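Local coordinates for Tlr1789 protein (Thermosynechococcus elongatus, PDB 2X8X) that probably takes part in inserting or transporting proteins at the cyanobacterial outer membrane, as an Omp85-family protein whose N-terminal part contains POTRA domains, at residues A[72-84]-A[95-109]. Numbering follows the deposited sequence.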
ATOM      1  N   VAL A  72     -10.525  -6.243  27.264  1.00 25.45           N
ATOM      2  CA  VAL A  72      -9.418  -5.256  27.335  1.00 25.96           C
ATOM      3  C   VAL A  72      -8.937  -4.928  25.910  1.00 23.87           C
ATOM      4  O   VAL A  72      -8.516  -5.813  25.190  1.00 23.97           O
ATOM      5  CB  VAL A  72      -8.216  -5.756  28.177  1.00 25.37           C
ATOM      6  CG1 VAL A  72      -7.241  -4.575  28.473  1.00 28.53           C
ATOM      7  CG2 VAL A  72      -8.715  -6.360  29.508  1.00 26.90           C
ATOM      8  N   VAL A  73      -8.965  -3.642  25.585  1.00 23.77           N
ATOM      9  CA  VAL A  73      -8.780  -3.146  24.265  1.00 22.07           C
ATOM     10  C   VAL A  73      -7.648  -2.119  24.339  1.00 23.24           C
ATOM     11  O   VAL A  73      -7.523  -1.435  25.358  1.00 22.11           O
ATOM     12  CB  VAL A  73     -10.130  -2.561  23.942  1.00 24.10           C
ATOM     13  CG1 VAL A  73     -10.164  -1.107  23.658  1.00 22.33           C
ATOM     14  CG2 VAL A  73     -10.953  -3.500  23.080  1.00 18.77           C
ATOM     15  N   ARG A  74      -6.799  -2.065  23.283  1.00 20.96           N
ATOM     16  CA  ARG A  74      -5.640  -1.162  23.180  1.00 20.34           C
ATOM     17  C   ARG A  74      -5.799  -0.559  21.768  1.00 19.73           C
ATOM     18  O   ARG A  74      -5.563  -1.246  20.775  1.00 17.33           O
ATOM     19  CB  ARG A  74      -4.311  -1.953  23.303  1.00 20.13           C
ATOM     20  CG  ARG A  74      -3.089  -1.062  23.326  1.00 24.13           C
ATOM     21  CD  ARG A  74      -1.783  -1.908  23.534  1.00 26.21           C
ATOM     22  NE  ARG A  74      -1.055  -1.416  22.406  1.00 34.44           N
ATOM     23  CZ  ARG A  74      -0.519  -2.096  21.407  1.00 29.96           C
ATOM     24  NH1 ARG A  74      -0.399  -3.420  21.402  1.00 30.65           N
ATOM     25  NH2 ARG A  74      -0.020  -1.370  20.440  1.00 28.89           N
ATOM     26  N   PRO A  75      -6.400   0.616  21.691  1.00 19.00           N
ATOM     27  CA  PRO A  75      -6.650   1.281  20.457  1.00 20.40           C
ATOM     28  C   PRO A  75      -5.322   1.690  19.793  1.00 21.96           C
ATOM     29  O   PRO A  75      -4.267   1.864  20.498  1.00 21.92           O
ATOM     30  CB  PRO A  75      -7.341   2.556  20.882  1.00 19.78           C
ATOM     31  CG  PRO A  75      -7.863   2.233  22.370  1.00 19.90           C
ATOM     32  CD  PRO A  75      -6.899   1.326  22.882  1.00 19.83           C
ATOM     33  N   TYR A  76      -5.372   1.892  18.481  1.00 20.89           N
ATOM     34  CA  TYR A  76      -4.249   2.546  17.823  1.00 20.53           C
ATOM     35  C   TYR A  76      -4.275   3.989  18.372  1.00 22.13           C
ATOM     36  O   TYR A  76      -5.299   4.397  18.866  1.00 22.46           O
ATOM     37  CB  TYR A  76      -4.388   2.555  16.289  1.00 18.72           C
ATOM     38  CG  TYR A  76      -4.338   1.159  15.680  1.00 19.38           C
ATOM     39  CD1 TYR A  76      -3.152   0.400  15.704  1.00 16.03           C
ATOM     40  CD2 TYR A  76      -5.446   0.609  15.062  1.00 14.68           C
ATOM     41  CE1 TYR A  76      -3.091  -0.908  15.183  1.00 17.71           C
ATOM     42  CE2 TYR A  76      -5.387  -0.657  14.537  1.00 19.80           C
ATOM     43  CZ  TYR A  76      -4.197  -1.421  14.610  1.00 15.24           C
ATOM     44  OH  TYR A  76      -4.170  -2.717  14.058  1.00 22.88           O
ATOM     45  N   PRO A  77      -3.144   4.732  18.295  1.00 21.78           N
ATOM     46  CA  PRO A  77      -3.030   6.113  18.773  1.00 23.16           C
ATOM     47  C   PRO A  77      -3.910   7.021  17.933  1.00 23.88           C
ATOM     48  O   PRO A  77      -4.303   6.649  16.804  1.00 24.04           O
ATOM     49  CB  PRO A  77      -1.571   6.499  18.431  1.00 21.84           C
ATOM     50  CG  PRO A  77      -0.855   5.233  18.056  1.00 24.72           C
ATOM     51  CD  PRO A  77      -1.883   4.204  17.700  1.00 22.78           C
ATOM     52  N   VAL A  78      -4.202   8.217  18.438  1.00 22.42           N
ATOM     53  CA  VAL A  78      -4.823   9.253  17.621  1.00 21.64           C
ATOM     54  C   VAL A  78      -3.827   9.596  16.496  1.00 22.43           C
ATOM     55  O   VAL A  78      -2.631   9.755  16.743  1.00 21.20           O
ATOM     56  CB  VAL A  78      -5.204  10.506  18.430  1.00 23.90           C
ATOM     57  CG1 VAL A  78      -5.639  11.652  17.506  1.00 23.93           C
ATOM     58  CG2 VAL A  78      -6.407  10.173  19.359  1.00 23.24           C
ATOM     59  N   LEU A  79      -4.319   9.647  15.273  1.00 21.04           N
ATOM     60  CA  LEU A  79      -3.440   9.921  14.146  1.00 20.51           C
ATOM     61  C   LEU A  79      -3.011  11.390  14.080  1.00 18.91           C
ATOM     62  O   LEU A  79      -3.875  12.301  13.997  1.00 18.39           O
ATOM     63  CB  LEU A  79      -4.179   9.518  12.831  1.00 18.50           C
ATOM     64  CG  LEU A  79      -3.350   9.774  11.560  1.00 19.52           C
ATOM     65  CD1 LEU A  79      -2.074   8.851  11.544  1.00 12.94           C
ATOM     66  CD2 LEU A  79      -4.174   9.533  10.312  1.00 18.52           C
ATOM     67  N   ARG A  80      -1.696  11.642  14.083  1.00 17.21           N
ATOM     68  CA  ARG A  80      -1.192  13.027  14.026  1.00 16.52           C
ATOM     69  C   ARG A  80      -0.541  13.424  12.692  1.00 16.44           C
ATOM     70  O   ARG A  80      -0.470  14.617  12.357  1.00 16.41           O
ATOM     71  CB  ARG A  80      -0.126  13.257  15.100  1.00 16.34           C
ATOM     72  CG  ARG A  80      -0.622  12.980  16.501  1.00 21.15           C
ATOM     73  CD  ARG A  80      -1.768  13.895  16.895  1.00 19.21           C
ATOM     74  NE  ARG A  80      -2.212  13.523  18.249  1.00 23.59           N
ATOM     75  CZ  ARG A  80      -3.233  14.095  18.858  1.00 24.09           C
ATOM     76  NH1 ARG A  80      -3.942  15.036  18.220  1.00 25.10           N
ATOM     77  NH2 ARG A  80      -3.563  13.681  20.066  1.00 28.61           N
ATOM     78  N   ALA A  81      -0.038  12.445  11.951  1.00 15.06           N
ATOM     79  CA  ALA A  81       0.650  12.749  10.687  1.00 15.79           C
ATOM     80  C   ALA A  81       0.887  11.485   9.922  1.00 15.41           C
ATOM     81  O   ALA A  81       1.001  10.350  10.516  1.00 15.86           O
ATOM     82  CB  ALA A  81       2.085  13.444  10.968  1.00 15.49           C
ATOM     83  N   VAL A  82       0.965  11.640   8.580  1.00 16.32           N
ATOM     84  CA  VAL A  82       1.361  10.478   7.757  1.00 15.55           C
ATOM     85  C   VAL A  82       2.493  11.031   6.904  1.00 16.67           C
ATOM     86  O   VAL A  82       2.327  12.089   6.331  1.00 17.40           O
ATOM     87  CB  VAL A  82       0.241   9.982   6.843  1.00 15.48           C
ATOM     88  CG1 VAL A  82       0.710   8.730   6.004  1.00 16.03           C
ATOM     89  CG2 VAL A  82      -1.034   9.643   7.694  1.00 13.27           C
ATOM     90  N   GLN A  83       3.642  10.341   6.898  1.00 16.73           N
ATOM     91  CA  GLN A  83       4.855  10.761   6.159  1.00 18.44           C
ATOM     92  C   GLN A  83       5.274   9.586   5.237  1.00 18.35           C
ATOM     93  O   GLN A  83       4.945   8.410   5.474  1.00 17.97           O
ATOM     94  CB  GLN A  83       5.981  11.208   7.112  1.00 19.46           C
ATOM     95  CG  GLN A  83       6.363  10.176   8.090  1.00 19.22           C
ATOM     96  CD  GLN A  83       7.318  10.631   9.190  1.00 22.73           C
ATOM     97  OE1 GLN A  83       7.476  11.818   9.478  1.00 19.00           O
ATOM     98  NE2 GLN A  83       7.973   9.661   9.816  1.00 19.94           N
ATOM     99  N   VAL A  84       5.963   9.892   4.157  1.00 17.36           N
ATOM    100  CA  VAL A  84       6.266   8.839   3.223  1.00 17.51           C
ATOM    101  C   VAL A  84       7.790   8.858   2.945  1.00 17.55           C
ATOM    102  O   VAL A  84       8.416   9.928   2.921  1.00 15.90           O
ATOM    103  CB  VAL A  84       5.418   9.016   1.973  1.00 19.01           C
ATOM    104  CG1 VAL A  84       5.681  10.370   1.398  1.00 22.91           C
ATOM    105  CG2 VAL A  84       5.827   8.071   0.917  1.00 16.64           C
ATOM    106  N   VAL A  95       0.272  13.658   0.033  1.00 21.85           N
ATOM    107  CA  VAL A  95       0.047  12.708   1.140  1.00 21.31           C
ATOM    108  C   VAL A  95      -0.726  13.359   2.284  1.00 22.28           C
ATOM    109  O   VAL A  95      -1.716  12.770   2.766  1.00 24.41           O
ATOM    110  CB  VAL A  95       1.371  12.040   1.637  1.00 20.79           C
ATOM    111  CG1 VAL A  95       1.127  11.368   2.935  1.00 19.56           C
ATOM    112  CG2 VAL A  95       1.884  11.019   0.622  1.00 18.63           C
ATOM    113  N   ASN A  96      -0.373  14.602   2.641  1.00 22.92           N
ATOM    114  CA  ASN A  96      -1.046  15.338   3.745  1.00 23.65           C
ATOM    115  C   ASN A  96      -2.494  15.598   3.392  1.00 23.88           C
ATOM    116  O   ASN A  96      -3.413  15.426   4.215  1.00 23.38           O
ATOM    117  CB  ASN A  96      -0.387  16.701   4.077  1.00 23.19           C
ATOM    118  CG  ASN A  96       1.028  16.579   4.658  1.00 27.13           C
ATOM    119  OD1 ASN A  96       1.838  17.537   4.584  1.00 29.30           O
ATOM    120  ND2 ASN A  96       1.349  15.437   5.237  1.00 25.84           N
ATOM    121  N   GLU A  97      -2.720  15.998   2.148  1.00 25.43           N
ATOM    122  CA  GLU A  97      -4.097  16.185   1.669  1.00 26.37           C
ATOM    123  C   GLU A  97      -4.940  14.874   1.653  1.00 25.66           C
ATOM    124  O   GLU A  97      -6.088  14.847   2.106  1.00 25.22           O
ATOM    125  CB  GLU A  97      -4.003  16.866   0.316  1.00 28.83           C
ATOM    126  CG  GLU A  97      -5.205  16.814  -0.589  1.00 35.48           C
ATOM    127  CD  GLU A  97      -4.839  17.326  -2.005  1.00 45.24           C
ATOM    128  OE1 GLU A  97      -3.700  17.884  -2.184  1.00 47.37           O
ATOM    129  OE2 GLU A  97      -5.688  17.173  -2.924  1.00 48.18           O
ATOM    130  N   ILE A  98      -4.407  13.777   1.122  1.00 23.09           N
ATOM    131  CA  ILE A  98      -5.130  12.470   1.185  1.00 20.99           C
ATOM    132  C   ILE A  98      -5.577  12.059   2.601  1.00 20.11           C
ATOM    133  O   ILE A  98      -6.736  11.676   2.824  1.00 19.06           O
ATOM    134  CB  ILE A  98      -4.278  11.321   0.497  1.00 20.82           C
ATOM    135  CG1 ILE A  98      -4.222  11.577  -0.994  1.00 20.63           C
ATOM    136  CG2 ILE A  98      -4.798   9.869   0.855  1.00 18.93           C
ATOM    137  CD1 ILE A  98      -3.047  10.810  -1.657  1.00 21.29           C
ATOM    138  N   PHE A  99      -4.698  12.254   3.569  1.00 19.44           N
ATOM    139  CA  PHE A  99      -4.928  11.781   4.892  1.00 18.93           C
ATOM    140  C   PHE A  99      -5.511  12.849   5.840  1.00 19.33           C
ATOM    141  O   PHE A  99      -5.962  12.460   6.902  1.00 18.82           O
ATOM    142  CB  PHE A  99      -3.668  11.064   5.499  1.00 15.32           C
ATOM    143  CG  PHE A  99      -3.310   9.772   4.809  1.00 17.81           C
ATOM    144  CD1 PHE A  99      -2.364   9.764   3.784  1.00 14.79           C
ATOM    145  CD2 PHE A  99      -3.907   8.558   5.146  1.00 13.44           C
ATOM    146  CE1 PHE A  99      -2.030   8.576   3.114  1.00 15.08           C
ATOM    147  CE2 PHE A  99      -3.546   7.399   4.501  1.00 18.31           C
ATOM    148  CZ  PHE A  99      -2.602   7.399   3.473  1.00 16.06           C
ATOM    149  N   ALA A 100      -5.557  14.140   5.458  1.00 18.82           N
ATOM    150  CA  ALA A 100      -6.192  15.212   6.314  1.00 21.54           C
ATOM    151  C   ALA A 100      -7.495  14.816   7.033  1.00 22.07           C
ATOM    152  O   ALA A 100      -7.634  15.157   8.230  1.00 22.26           O
ATOM    153  CB  ALA A 100      -6.377  16.594   5.528  1.00 19.06           C
ATOM    154  N   PRO A 101      -8.450  14.094   6.346  1.00 22.01           N
ATOM    155  CA  PRO A 101      -9.711  13.835   7.073  1.00 21.14           C
ATOM    156  C   PRO A 101      -9.571  12.918   8.313  1.00 21.44           C
ATOM    157  O   PRO A 101     -10.460  12.893   9.197  1.00 19.96           O
ATOM    158  CB  PRO A 101     -10.604  13.172   6.024  1.00 22.88           C
ATOM    159  CG  PRO A 101     -10.120  13.825   4.626  1.00 21.94           C
ATOM    160  CD  PRO A 101      -8.573  13.806   4.884  1.00 22.83           C
ATOM    161  N   GLN A 102      -8.469  12.181   8.363  1.00 18.10           N
ATOM    162  CA  GLN A 102      -8.217  11.195   9.423  1.00 19.40           C
ATOM    163  C   GLN A 102      -7.424  11.738  10.623  1.00 19.27           C
ATOM    164  O   GLN A 102      -7.331  11.060  11.687  1.00 18.49           O
ATOM    165  CB  GLN A 102      -7.450   9.985   8.839  1.00 18.92           C
ATOM    166  CG  GLN A 102      -8.271   9.237   7.808  1.00 19.62           C
ATOM    167  CD  GLN A 102      -7.501   8.078   7.163  1.00 21.16           C
ATOM    168  OE1 GLN A 102      -7.444   7.986   5.922  1.00 24.42           O
ATOM    169  NE2 GLN A 102      -6.909   7.222   7.963  1.00 16.24           N
ATOM    170  N   ILE A 103      -6.817  12.912  10.438  1.00 19.55           N
ATOM    171  CA  ILE A 103      -5.843  13.415  11.432  1.00 20.75           C
ATOM    172  C   ILE A 103      -6.661  13.916  12.632  1.00 22.51           C
ATOM    173  O   ILE A 103      -7.713  14.486  12.410  1.00 23.55           O
ATOM    174  CB  ILE A 103      -4.932  14.489  10.793  1.00 22.59           C
ATOM    175  CG1 ILE A 103      -3.829  13.770   9.965  1.00 21.29           C
ATOM    176  CG2 ILE A 103      -4.200  15.309  11.907  1.00 18.56           C
ATOM    177  CD1 ILE A 103      -3.426  14.484   8.765  1.00 36.77           C
ATOM    178  N   GLY A 104      -6.284  13.588  13.884  1.00 23.45           N
ATOM    179  CA  GLY A 104      -6.995  14.043  15.062  1.00 22.89           C
ATOM    180  C   GLY A 104      -7.991  13.062  15.633  1.00 24.57           C
ATOM    181  O   GLY A 104      -8.624  13.374  16.668  1.00 24.65           O
ATOM    182  N   ARG A 105      -8.134  11.856  15.042  1.00 23.82           N
ATOM    183  CA  ARG A 105      -8.952  10.830  15.707  1.00 23.22           C
ATOM    184  C   ARG A 105      -8.193   9.569  15.686  1.00 22.30           C
ATOM    185  O   ARG A 105      -7.209   9.452  14.961  1.00 22.55           O
ATOM    186  CB  ARG A 105     -10.275  10.564  14.978  1.00 26.32           C
ATOM    187  CG  ARG A 105     -10.683  11.565  13.965  1.00 30.62           C
ATOM    188  CD  ARG A 105     -12.099  11.135  13.512  1.00 37.89           C
ATOM    189  NE  ARG A 105     -12.015  10.103  12.483  1.00 38.05           N
ATOM    190  CZ  ARG A 105     -11.948  10.394  11.193  1.00 34.03           C
ATOM    191  NH1 ARG A 105     -12.021  11.681  10.858  1.00 34.12           N
ATOM    192  NH2 ARG A 105     -11.864   9.429  10.261  1.00 25.20           N
ATOM    193  N   THR A 106      -8.642   8.603  16.460  1.00 20.74           N
ATOM    194  CA  THR A 106      -7.963   7.350  16.581  1.00 21.58           C
ATOM    195  C   THR A 106      -7.723   6.819  15.154  1.00 21.94           C
ATOM    196  O   THR A 106      -8.631   6.868  14.299  1.00 21.81           O
ATOM    197  CB  THR A 106      -8.928   6.336  17.238  1.00 22.17           C
ATOM    198  OG1 THR A 106      -9.188   6.796  18.552  1.00 24.45           O
ATOM    199  CG2 THR A 106      -8.291   4.896  17.305  1.00 20.26           C
ATOM    200  N   LEU A 107      -6.532   6.292  14.919  1.00 21.25           N
ATOM    201  CA  LEU A 107      -6.226   5.742  13.591  1.00 18.42           C
ATOM    202  C   LEU A 107      -7.056   4.461  13.413  1.00 17.18           C
ATOM    203  O   LEU A 107      -7.187   3.642  14.348  1.00 17.17           O
ATOM    204  CB  LEU A 107      -4.734   5.408  13.567  1.00 18.25           C
ATOM    205  CG  LEU A 107      -4.279   4.438  12.455  1.00 18.79           C
ATOM    206  CD1 LEU A 107      -4.277   5.109  11.084  1.00 15.11           C
ATOM    207  CD2 LEU A 107      -2.922   4.039  12.881  1.00 20.65           C
ATOM    208  N   ASN A 108      -7.602   4.292  12.211  1.00 16.63           N
ATOM    209  CA  ASN A 108      -8.323   3.121  11.828  1.00 16.86           C
ATOM    210  C   ASN A 108      -7.587   2.494  10.631  1.00 16.64           C
ATOM    211  O   ASN A 108      -7.354   3.155   9.611  1.00 17.18           O
ATOM    212  CB  ASN A 108      -9.801   3.439  11.498  1.00 15.95           C
ATOM    213  CG  ASN A 108     -10.572   2.196  11.199  1.00 16.45           C
ATOM    214  OD1 ASN A 108     -10.360   1.563  10.142  1.00 15.96           O
ATOM    215  ND2 ASN A 108     -11.479   1.793  12.121  1.00 14.69           N
ATOM    216  N   LEU A 109      -7.155   1.246  10.761  1.00 17.53           N
ATOM    217  CA  LEU A 109      -6.384   0.642   9.674  1.00 19.41           C
ATOM    218  C   LEU A 109      -7.179   0.382   8.417  1.00 19.28           C
ATOM    219  O   LEU A 109      -6.607   0.354   7.353  1.00 19.89           O
ATOM    220  CB  LEU A 109      -5.700  -0.628  10.111  1.00 21.17           C
ATOM    221  CG  LEU A 109      -4.437  -0.523  10.985  1.00 24.63           C
ATOM    222  CD1 LEU A 109      -3.650  -1.814  10.860  1.00 27.48           C
ATOM    223  CD2 LEU A 109      -3.477   0.602  10.740  1.00 25.10           C
TER
HETATM  224  O   HOH W   1      -6.837   6.161  20.319  1.00 36.09           O
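Val78 and Thr106 meet in a single beta bridge where the chain leaves one POTRA domain and enters the next, its linker paired with the loop between the two helices of the second domain. Leu79 N donates to Arg105 O (2.9 Å) from above the carbonyl plane, and Leu107 N reaches Pro77 O on the other side of the bridge. Leu79 O takes the amide of Gly104, in the type II turn from Gln102 to Arg105, almost end-on to its carbonyl (C=O...N 162°).

Side chains extend the contact both ways. Toward the first domain, Leu109 crosses the Tyr76 ring at about a right angle; Leu109 CG lies 3.7 Å from Tyr76 CE2, and Leu109 CD2 lies over one face of the ring, while Leu107 O sits at the ring edge, buried without a hydrogen-bond partner. Farther into the second domain, Leu79 CD2 packs on Gln102 CB, and Val82, on strand 81-85, sets both methyls on Phe99 of helix 92-99. With CG1 anti to its backbone N (chi1 -179°), that methyl lies over the ring face, a CH-pi contact 4.1 Å from the centroid; Ile98 CG2 covers the opposite face.

Farther out, Val145 and Leu147 of strand 144-150 back Leu79 and Val82, and Asn108 caps helix 109-125 while its ND2 bonds Thr50 O of the first domain. One water links Tyr76 O (2.8 Å), to which it donates, with Thr106 OG1.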